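Probable ABC transporter extracellular-binding protein YckB (Bacillus subtilis, PDB 2IEE) is probably the extracellular solute-binding component of an ABC transport system, capturing its substrate outside the membrane for uptake. Local coordinates at residues Tyr111-Val116 against Asn179-Gln184. Sequence-based numbering, arbitrary orientation.
Sequences YGTAIV and NDYYLQ
Strand 108-116 pairs antiparallel with the end of strand 176-180 in the mixed sheet of one lobe, just where the second strand turns into helix 181-190. T113 and N179 form a hydrogen-bonded pair. T113 N gives a nearly straight bond to N179 O at 2.8 Å. N179 N returns a longer one to T113 O, 3.2 Å. G112 faces D180 in the next, non-hydrogen-bonded pair. The ladder runs on into the first helical residue, since Y181 N donates to Y111 O at 2.9 Å.

D180 is the N-cap. Its OD2 accepts from L183 N, while OD1 bonds to S110 OG.

Q184, one turn into the helix, reaches back to the strand. T113 OG1 donates to Q184 OE1 at 2.6 Å; with chi1 at 56° the hydroxyl is turned to the Q184 amide and CG2 to Y181 CB. Q184 NE2 bonds to I177 O, so both ends of the amide are held. I115 CG1 lies against Q184 CD at 3.6 Å.

The Y111 and Y181 rings are close to parallel, 18° apart, but offset so far that little of one covers the other. Y111 OH sits over the Y181 ring centre, 3.9 Å above its plane. I198 of the neighbouring strand 197-214 also touches T113, Y181 and Q184. An antiparallel strand beside the parallel strands 176-180, 134-136 and 153-154 is a feature of the type II periplasmic-binding-protein fold, consistent with solute-binding protein family 3.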
ATOM      1  N   TYR A 111       4.221   5.793  -5.123  1.00 13.40           N
ATOM      2  CA  TYR A 111       3.549   6.742  -5.998  1.00 14.68           C
ATOM      3  C   TYR A 111       2.834   5.923  -7.078  1.00 12.88           C
ATOM      4  O   TYR A 111       3.103   4.734  -7.237  1.00 11.23           O
ATOM      5  CB  TYR A 111       4.564   7.715  -6.622  1.00 15.21           C
ATOM      6  CG  TYR A 111       5.754   7.056  -7.271  1.00 16.11           C
ATOM      7  CD1 TYR A 111       5.652   6.453  -8.521  1.00 15.52           C
ATOM      8  CD2 TYR A 111       6.986   7.026  -6.626  1.00 17.75           C
ATOM      9  CE1 TYR A 111       6.755   5.832  -9.116  1.00 17.15           C
ATOM     10  CE2 TYR A 111       8.091   6.407  -7.204  1.00 17.59           C
ATOM     11  CZ  TYR A 111       7.971   5.813  -8.446  1.00 19.29           C
ATOM     12  OH  TYR A 111       9.074   5.207  -9.008  1.00 22.02           O
ATOM     13  N   GLY A 112       1.917   6.552  -7.802  1.00 12.05           N
ATOM     14  CA  GLY A 112       1.194   5.841  -8.837  1.00 12.19           C
ATOM     15  C   GLY A 112       1.933   5.789 -10.162  1.00 12.70           C
ATOM     16  O   GLY A 112       2.775   6.638 -10.448  1.00 10.96           O
ATOM     17  N   THR A 113       1.623   4.780 -10.971  1.00 11.29           N
ATOM     18  CA  THR A 113       2.248   4.638 -12.275  1.00 10.92           C
ATOM     19  C   THR A 113       1.209   4.092 -13.238  1.00 12.22           C
ATOM     20  O   THR A 113       0.029   4.004 -12.901  1.00 14.13           O
ATOM     21  CB  THR A 113       3.465   3.680 -12.230  1.00 10.17           C
ATOM     22  OG1 THR A 113       3.067   2.411 -11.696  1.00  8.21           O
ATOM     23  CG2 THR A 113       4.569   4.265 -11.361  1.00  8.35           C
ATOM     24  N   ALA A 114       1.646   3.741 -14.440  1.00 11.82           N
ATOM     25  CA  ALA A 114       0.745   3.211 -15.447  1.00 12.61           C
ATOM     26  C   ALA A 114       1.353   2.021 -16.172  1.00 11.52           C
ATOM     27  O   ALA A 114       2.533   2.022 -16.516  1.00 13.61           O
ATOM     28  CB  ALA A 114       0.403   4.300 -16.462  1.00 13.05           C
ATOM     29  N   ILE A 115       0.543   0.996 -16.389  1.00 12.76           N
ATOM     30  CA  ILE A 115       0.993  -0.162 -17.131  1.00 12.30           C
ATOM     31  C   ILE A 115       0.394   0.011 -18.518  1.00 12.07           C
ATOM     32  O   ILE A 115      -0.806   0.244 -18.664  1.00 12.42           O
ATOM     33  CB  ILE A 115       0.508  -1.475 -16.504  1.00 11.45           C
ATOM     34  CG1 ILE A 115       1.485  -1.907 -15.412  1.00 10.60           C
ATOM     35  CG2 ILE A 115       0.384  -2.559 -17.576  1.00  9.65           C
ATOM     36  CD1 ILE A 115       1.040  -3.145 -14.656  1.00 12.69           C
ATOM     37  N   VAL A 116       1.250  -0.073 -19.527  1.00 12.25           N
ATOM     38  CA  VAL A 116       0.843   0.083 -20.918  1.00 10.29           C
ATOM     39  C   VAL A 116       1.494  -1.053 -21.702  1.00 12.81           C
ATOM     40  O   VAL A 116       2.188  -1.880 -21.115  1.00 12.19           O
ATOM     41  CB  VAL A 116       1.329   1.445 -21.474  1.00 10.01           C
ATOM     42  CG1 VAL A 116       0.645   2.590 -20.725  1.00  9.24           C
ATOM     43  CG2 VAL A 116       2.847   1.569 -21.315  1.00 12.18           C
ATOM     44  N   ASN A 179      -2.241   2.342 -11.277  1.00 11.85           N
ATOM     45  CA  ASN A 179      -2.212   1.736  -9.950  1.00 12.54           C
ATOM     46  C   ASN A 179      -0.904   2.100  -9.252  1.00 11.32           C
ATOM     47  O   ASN A 179      -0.070   2.803  -9.819  1.00 12.59           O
ATOM     48  CB  ASN A 179      -2.338   0.208 -10.068  1.00 12.18           C
ATOM     49  CG  ASN A 179      -2.868  -0.442  -8.791  1.00 14.55           C
ATOM     50  OD1 ASN A 179      -3.046   0.218  -7.765  1.00 14.91           O
ATOM     51  ND2 ASN A 179      -3.122  -1.743  -8.855  1.00 12.23           N
ATOM     52  N   ASP A 180      -0.743   1.625  -8.022  1.00  9.73           N
ATOM     53  CA  ASP A 180       0.467   1.870  -7.234  1.00 11.05           C
ATOM     54  C   ASP A 180       1.687   1.265  -7.951  1.00 10.71           C
ATOM     55  O   ASP A 180       1.604   0.175  -8.509  1.00 11.01           O
ATOM     56  CB  ASP A 180       0.309   1.226  -5.857  1.00 10.99           C
ATOM     57  CG  ASP A 180       1.586   1.246  -5.053  1.00 11.59           C
ATOM     58  OD1 ASP A 180       1.920   2.309  -4.486  1.00 14.63           O
ATOM     59  OD2 ASP A 180       2.264   0.200  -4.998  1.00 12.34           O
ATOM     60  N   TYR A 181       2.813   1.969  -7.924  1.00 10.83           N
ATOM     61  CA  TYR A 181       4.025   1.498  -8.584  1.00 10.41           C
ATOM     62  C   TYR A 181       4.422   0.083  -8.196  1.00 11.74           C
ATOM     63  O   TYR A 181       4.559  -0.795  -9.046  1.00 11.23           O
ATOM     64  CB  TYR A 181       5.189   2.428  -8.272  1.00 11.59           C
ATOM     65  CG  TYR A 181       6.525   1.890  -8.728  1.00 12.22           C
ATOM     66  CD1 TYR A 181       6.765   1.603 -10.072  1.00 10.99           C
ATOM     67  CD2 TYR A 181       7.558   1.695  -7.821  1.00 10.41           C
ATOM     68  CE1 TYR A 181       8.013   1.140 -10.499  1.00 11.85           C
ATOM     69  CE2 TYR A 181       8.804   1.233  -8.236  1.00 13.08           C
ATOM     70  CZ  TYR A 181       9.025   0.960  -9.571  1.00 11.03           C
ATOM     71  OH  TYR A 181      10.262   0.515  -9.966  1.00 18.23           O
ATOM     72  N   TYR A 182       4.627  -0.128  -6.903  1.00 11.52           N
ATOM     73  CA  TYR A 182       5.033  -1.436  -6.428  1.00 13.86           C
ATOM     74  C   TYR A 182       4.073  -2.560  -6.792  1.00 12.83           C
ATOM     75  O   TYR A 182       4.519  -3.648  -7.154  1.00 11.87           O
ATOM     76  CB  TYR A 182       5.287  -1.377  -4.924  1.00 14.56           C
ATOM     77  CG  TYR A 182       6.539  -0.594  -4.619  1.00 14.64           C
ATOM     78  CD1 TYR A 182       7.783  -1.037  -5.075  1.00 13.28           C
ATOM     79  CD2 TYR A 182       6.484   0.611  -3.918  1.00 11.71           C
ATOM     80  CE1 TYR A 182       8.945  -0.300  -4.846  1.00 12.74           C
ATOM     81  CE2 TYR A 182       7.642   1.356  -3.682  1.00 11.59           C
ATOM     82  CZ  TYR A 182       8.868   0.897  -4.148  1.00 13.21           C
ATOM     83  OH  TYR A 182      10.012   1.634  -3.926  1.00 12.61           O
ATOM     84  N   LEU A 183       2.768  -2.305  -6.722  1.00 11.76           N
ATOM     85  CA  LEU A 183       1.798  -3.338  -7.080  1.00 12.88           C
ATOM     86  C   LEU A 183       1.956  -3.693  -8.543  1.00 14.09           C
ATOM     87  O   LEU A 183       1.760  -4.844  -8.933  1.00 15.65           O
ATOM     88  CB  LEU A 183       0.367  -2.866  -6.859  1.00 12.35           C
ATOM     89  CG  LEU A 183      -0.045  -2.581  -5.419  1.00 13.21           C
ATOM     90  CD1 LEU A 183      -1.519  -2.176  -5.410  1.00 11.89           C
ATOM     91  CD2 LEU A 183       0.191  -3.818  -4.558  1.00 11.41           C
ATOM     92  N   GLN A 184       2.307  -2.699  -9.355  1.00 13.26           N
ATOM     93  CA  GLN A 184       2.473  -2.942 -10.779  1.00 14.40           C
ATOM     94  C   GLN A 184       3.785  -3.660 -11.101  1.00 13.85           C
ATOM     95  O   GLN A 184       3.849  -4.396 -12.076  1.00 14.97           O
ATOM     96  CB  GLN A 184       2.349  -1.630 -11.573  1.00 11.70           C
ATOM     97  CG  GLN A 184       1.005  -0.929 -11.343  1.00 11.15           C
ATOM     98  CD  GLN A 184       0.576  -0.018 -12.487  1.00 11.15           C
ATOM     99  OE1 GLN A 184       1.305   0.886 -12.894  1.00 11.39           O
ATOM    100  NE2 GLN A 184      -0.624  -0.250 -12.999  1.00 10.42           N
TER